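Local coordinates for protein hyperpolarization-activated (Ih) channel (Strongylocentrotus purpuratus, PDB 2PTM) that probably forms a voltage-gated, potassium-conducting membrane channel opened by hyperpolarization, of which this C-terminal region holds the cAMP-binding domain, at residues G112-V123 with L136-L147. Residues are numbered along the deposited sequence; the frame is centred on the assembly and turned at random.
Sequences GDRMFFIQQGIV and LSDGSYFGEICL. With CMP (adenosine-3',5'-cyclic-monophosphate), chain C.
In the cupin-like beta roll of this cyclic nucleotide-binding domain, strand 141-142 pairs antiparallel with strand 114-118 and leads into the phosphate-binding cassette. Phe-116 and Phe-142 form a hydrogen-bonded pair, Phe-116 N to Phe-142 O and Phe-142 N to Phe-116 O both 2.9 Å. Their rings are only 21° from parallel, yet too displaced for much face-to-face contact; instead Phe-116 CB sits over the Phe-142 face, 3.9 Å from its centroid, a CH-pi contact. With CG between its own N and carbonyl carbon (chi1 61°), Phe-142 lays its ring back across the pair, where Ile-118 CG1 meets its edge at CE2 (3.7 Å). A flat, apolar ring suits this core, which Val-105 and Ile-106 also line; an alanine here would probably leave Phe-116 CB and Ile-118 CG1 facing a gap. On the face carrying Phe-117 and Tyr-141, Met-115, bent at its last torsion, puts CE against Tyr-141 CD1. In the type II turn Ser-137 to Ser-140, Asp-138 OD1 accepts a hydrogen bond from Gly-121 N above its carboxylate plane (3.1 Å). Glycine suits Gly-139 and Gly-143, where a side chain would jam against the preceding carbonyl O. Cys-146 N, in the following helix, bonds to cAMP O2P at 3.0 Å. Glu-144, salt-bridged to Arg-194, and Gly-143 grip the ribose hydroxyl: O2' of cAMP donates to Glu-144 OE1 at 2.7 Å and accepts from Gly-143 N at 2.9 Å.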
loop_
_atom_site.group_PDB
_atom_site.type_symbol
_atom_site.label_atom_id
_atom_site.label_comp_id
_atom_site.label_asym_id
_atom_site.label_seq_id
_atom_site.Cartn_x
_atom_site.Cartn_y
_atom_site.Cartn_z
ATOM N N GLY A 112 12.338 -8.663 17.229
ATOM C CA GLY A 112 13.011 -7.664 16.414
ATOM C C GLY A 112 12.493 -7.651 14.990
ATOM O O GLY A 112 12.200 -8.698 14.417
ATOM N N ASP A 113 12.370 -6.461 14.417
ATOM C CA ASP A 113 11.869 -6.333 13.051
ATOM C C ASP A 113 12.928 -5.823 12.071
ATOM O O ASP A 113 12.684 -5.751 10.872
ATOM C CB ASP A 113 10.604 -5.452 12.997
ATOM C CG ASP A 113 10.854 -4.015 13.443
ATOM O OD1 ASP A 113 11.958 -3.701 13.934
ATOM O OD2 ASP A 113 9.929 -3.188 13.300
ATOM N N ARG A 114 14.103 -5.472 12.583
ATOM C CA ARG A 114 15.157 -4.924 11.736
ATOM C C ARG A 114 16.493 -4.886 12.485
ATOM O O ARG A 114 16.525 -5.018 13.708
ATOM C CB ARG A 114 14.776 -3.509 11.256
ATOM C CG ARG A 114 14.668 -2.438 12.361
ATOM C CD ARG A 114 13.806 -1.265 11.892
ATOM N NE ARG A 114 13.931 -0.069 12.728
ATOM C CZ ARG A 114 13.288 0.114 13.878
ATOM N NH1 ARG A 114 12.482 -0.834 14.345
ATOM N NH2 ARG A 114 13.455 1.240 14.565
ATOM N N MET A 115 17.587 -4.712 11.744
ATOM C CA MET A 115 18.902 -4.498 12.347
ATOM C C MET A 115 19.393 -3.116 11.942
ATOM O O MET A 115 18.766 -2.458 11.105
ATOM C CB MET A 115 19.909 -5.555 11.896
ATOM C CG MET A 115 20.278 -5.451 10.422
ATOM S SD MET A 115 21.741 -6.422 10.074
ATOM C CE MET A 115 22.960 -5.566 11.057
ATOM N N PHE A 116 20.510 -2.687 12.531
ATOM C CA PHE A 116 20.979 -1.305 12.394
ATOM C C PHE A 116 22.469 -1.214 12.109
ATOM O O PHE A 116 23.269 -1.918 12.734
ATOM C CB PHE A 116 20.716 -0.526 13.683
ATOM C CG PHE A 116 19.277 -0.526 14.110
ATOM C CD1 PHE A 116 18.439 0.529 13.762
ATOM C CD2 PHE A 116 18.762 -1.574 14.864
ATOM C CE1 PHE A 116 17.108 0.535 14.161
ATOM C CE2 PHE A 116 17.433 -1.576 15.254
ATOM C CZ PHE A 116 16.604 -0.523 14.902
ATOM N N PHE A 117 22.837 -0.328 11.190
ATOM C CA PHE A 117 24.236 0.024 10.951
ATOM C C PHE A 117 24.448 1.423 11.492
ATOM O O PHE A 117 23.627 2.307 11.239
ATOM C CB PHE A 117 24.546 0.010 9.452
ATOM C CG PHE A 117 24.489 -1.357 8.844
ATOM C CD1 PHE A 117 25.631 -2.141 8.767
ATOM C CD2 PHE A 117 23.292 -1.871 8.373
ATOM C CE1 PHE A 117 25.583 -3.405 8.215
ATOM C CE2 PHE A 117 23.233 -3.145 7.819
ATOM C CZ PHE A 117 24.379 -3.910 7.740
ATOM N N ILE A 118 25.541 1.636 12.224
ATOM C CA ILE A 118 25.807 2.946 12.808
ATOM C C ILE A 118 26.613 3.812 11.845
ATOM O O ILE A 118 27.764 3.501 11.527
ATOM C CB ILE A 118 26.588 2.834 14.137
ATOM C CG1 ILE A 118 25.819 1.969 15.147
ATOM C CG2 ILE A 118 26.865 4.215 14.729
ATOM C CD1 ILE A 118 26.587 1.723 16.463
ATOM N N GLN A 119 26.009 4.893 11.365
ATOM C CA GLN A 119 26.765 5.845 10.569
ATOM C C GLN A 119 27.565 6.684 11.535
ATOM O O GLN A 119 28.798 6.730 11.476
ATOM C CB GLN A 119 25.859 6.754 9.757
ATOM C CG GLN A 119 26.654 7.810 8.970
ATOM C CD GLN A 119 25.760 8.653 8.113
ATOM O OE1 GLN A 119 24.951 9.434 8.619
ATOM N NE2 GLN A 119 25.878 8.491 6.805
ATOM N N GLN A 120 26.858 7.338 12.449
ATOM C CA GLN A 120 27.536 8.110 13.480
ATOM C C GLN A 120 26.840 7.998 14.819
ATOM O O GLN A 120 25.618 7.991 14.885
ATOM C CB GLN A 120 27.665 9.570 13.058
ATOM C CG GLN A 120 28.945 9.818 12.265
ATOM C CD GLN A 120 29.203 11.279 12.015
ATOM O OE1 GLN A 120 30.190 11.840 12.499
ATOM N NE2 GLN A 120 28.320 11.910 11.249
ATOM N N GLY A 121 27.627 7.890 15.884
ATOM C CA GLY A 121 27.067 7.882 17.214
ATOM C C GLY A 121 27.671 6.784 18.068
ATOM O O GLY A 121 28.446 5.952 17.596
ATOM N N ILE A 122 27.298 6.789 19.334
ATOM C CA ILE A 122 27.776 5.786 20.282
ATOM C C ILE A 122 26.573 5.185 20.989
ATOM O O ILE A 122 25.708 5.917 21.467
ATOM C CB ILE A 122 28.688 6.424 21.333
ATOM C CG1 ILE A 122 29.926 7.025 20.658
ATOM C CG2 ILE A 122 29.067 5.398 22.380
ATOM C CD1 ILE A 122 30.795 7.832 21.586
ATOM N N VAL A 123 26.506 3.857 21.037
ATOM C CA VAL A 123 25.457 3.171 21.782
ATOM C C VAL A 123 26.071 2.234 22.817
ATOM O O VAL A 123 27.207 1.778 22.652
ATOM C CB VAL A 123 24.503 2.375 20.845
ATOM C CG1 VAL A 123 23.885 3.300 19.821
ATOM C CG2 VAL A 123 25.248 1.248 20.150
ATOM N N LEU A 136 29.271 0.539 21.128
ATOM C CA LEU A 136 29.529 0.432 19.698
ATOM C C LEU A 136 29.438 1.812 19.075
ATOM O O LEU A 136 28.731 2.682 19.588
ATOM C CB LEU A 136 28.508 -0.494 19.030
ATOM C CG LEU A 136 28.441 -1.950 19.491
ATOM C CD1 LEU A 136 27.340 -2.667 18.726
ATOM C CD2 LEU A 136 29.786 -2.646 19.289
ATOM N N SER A 137 30.164 2.030 17.982
ATOM C CA SER A 137 30.117 3.343 17.334
ATOM C C SER A 137 30.250 3.257 15.828
ATOM O O SER A 137 30.036 2.196 15.245
ATOM C CB SER A 137 31.187 4.282 17.896
ATOM O OG SER A 137 32.469 3.699 17.792
ATOM N N ASP A 138 30.608 4.386 15.211
ATOM C CA ASP A 138 30.657 4.519 13.755
ATOM C C ASP A 138 31.219 3.279 13.078
ATOM O O ASP A 138 32.346 2.856 13.379
ATOM C CB ASP A 138 31.554 5.691 13.347
ATOM C CG ASP A 138 31.181 7.004 14.018
ATOM O OD1 ASP A 138 30.434 7.006 15.017
ATOM O OD2 ASP A 138 31.672 8.053 13.541
ATOM N N GLY A 139 30.459 2.720 12.139
ATOM C CA GLY A 139 30.943 1.603 11.346
ATOM C C GLY A 139 30.563 0.249 11.900
ATOM O O GLY A 139 30.793 -0.778 11.263
ATOM N N SER A 140 29.983 0.230 13.092
ATOM C CA SER A 140 29.559 -1.036 13.668
ATOM C C SER A 140 28.089 -1.286 13.330
ATOM O O SER A 140 27.451 -0.487 12.641
ATOM C CB SER A 140 29.808 -1.053 15.182
ATOM O OG SER A 140 29.667 -2.356 15.701
ATOM N N TYR A 141 27.556 -2.402 13.796
ATOM C CA TYR A 141 26.152 -2.695 13.564
ATOM C C TYR A 141 25.623 -3.504 14.733
ATOM O O TYR A 141 26.405 -4.061 15.504
ATOM C CB TYR A 141 25.945 -3.417 12.232
ATOM C CG TYR A 141 26.615 -4.771 12.105
ATOM C CD1 TYR A 141 26.206 -5.850 12.877
ATOM C CD2 TYR A 141 27.627 -4.977 11.178
ATOM C CE1 TYR A 141 26.813 -7.092 12.753
ATOM C CE2 TYR A 141 28.239 -6.220 11.041
ATOM C CZ TYR A 141 27.823 -7.270 11.830
ATOM O OH TYR A 141 28.420 -8.502 11.694
ATOM N N PHE A 142 24.306 -3.547 14.879
ATOM C CA PHE A 142 23.716 -4.291 15.980
ATOM C C PHE A 142 22.277 -4.643 15.645
ATOM O O PHE A 142 21.697 -4.065 14.728
ATOM C CB PHE A 142 23.772 -3.480 17.282
ATOM C CG PHE A 142 23.011 -2.169 17.220
ATOM C CD1 PHE A 142 21.640 -2.132 17.449
ATOM C CD2 PHE A 142 23.669 -0.979 16.932
ATOM C CE1 PHE A 142 20.932 -0.919 17.395
ATOM C CE2 PHE A 142 22.980 0.235 16.866
ATOM C CZ PHE A 142 21.617 0.270 17.097
ATOM N N GLY A 143 21.711 -5.584 16.397
ATOM C CA GLY A 143 20.329 -5.997 16.217
ATOM C C GLY A 143 20.219 -7.123 15.205
ATOM O O GLY A 143 19.129 -7.435 14.717
ATOM N N GLU A 144 21.352 -7.735 14.879
ATOM C CA GLU A 144 21.356 -8.814 13.900
ATOM C C GLU A 144 21.044 -10.184 14.517
ATOM O O GLU A 144 20.548 -11.076 13.827
ATOM C CB GLU A 144 22.699 -8.875 13.158
ATOM C CG GLU A 144 23.818 -9.582 13.914
ATOM C CD GLU A 144 24.419 -8.748 15.029
ATOM O OE1 GLU A 144 24.041 -7.575 15.191
ATOM O OE2 GLU A 144 25.288 -9.268 15.750
ATOM N N ILE A 145 21.349 -10.360 15.798
ATOM C CA ILE A 145 21.268 -11.693 16.408
ATOM C C ILE A 145 19.850 -12.223 16.303
ATOM O O ILE A 145 19.616 -13.347 15.847
ATOM C CB ILE A 145 21.667 -11.696 17.911
ATOM C CG1 ILE A 145 23.090 -11.189 18.121
ATOM C CG2 ILE A 145 21.513 -13.088 18.487
ATOM C CD1 ILE A 145 24.065 -11.806 17.217
ATOM N N CYS A 146 18.901 -11.394 16.725
ATOM C CA CYS A 146 17.480 -11.736 16.700
ATOM C C CYS A 146 16.997 -12.107 15.293
ATOM O O CYS A 146 16.144 -12.976 15.126
ATOM C CB CYS A 146 16.688 -10.542 17.233
ATOM S SG CYS A 146 14.939 -10.770 17.346
ATOM N N LEU A 147 17.538 -11.441 14.278
ATOM C CA LEU A 147 17.170 -11.739 12.890
ATOM C C LEU A 147 17.732 -13.081 12.429
ATOM O O LEU A 147 17.169 -13.730 11.548
ATOM C CB LEU A 147 17.659 -10.637 11.945
ATOM C CG LEU A 147 17.176 -9.214 12.227
ATOM C CD1 LEU A 147 17.475 -8.332 11.038
ATOM C CD2 LEU A 147 15.696 -9.224 12.509
HETATM P P CMP C . 19.890 -8.469 19.005
HETATM O O1P CMP C . 19.770 -9.600 20.073
HETATM O O2P CMP C . 19.093 -8.596 17.795
HETATM O "O5'" CMP C . 19.652 -7.162 19.913
HETATM C "C5'" CMP C . 20.617 -6.529 20.719
HETATM C "C4'" CMP C . 21.969 -6.398 20.031
HETATM O "O4'" CMP C . 23.081 -6.128 20.876
HETATM C "C3'" CMP C . 22.331 -7.763 19.497
HETATM O "O3'" CMP C . 21.470 -8.441 18.648
HETATM C "C2'" CMP C . 23.785 -7.657 19.035
HETATM O "O2'" CMP C . 23.833 -6.886 17.843
HETATM C "C1'" CMP C . 24.248 -6.674 20.164
HETATM N N9 CMP C . 25.081 -7.328 21.132
HETATM C C8 CMP C . 24.722 -8.249 22.148
HETATM N N7 CMP C . 25.770 -8.619 22.904
HETATM C C5 CMP C . 26.869 -7.942 22.363
HETATM C C6 CMP C . 28.261 -7.896 22.665
HETATM N N6 CMP C . 28.773 -8.617 23.714
HETATM N N1 CMP C . 29.079 -7.116 21.895
HETATM C C2 CMP C . 28.539 -6.400 20.883
HETATM N N3 CMP C . 27.252 -6.333 20.480
HETATM C C4 CMP C . 26.449 -7.105 21.252
HETATM O O HOH W 1 31.729 10.559 14.776
#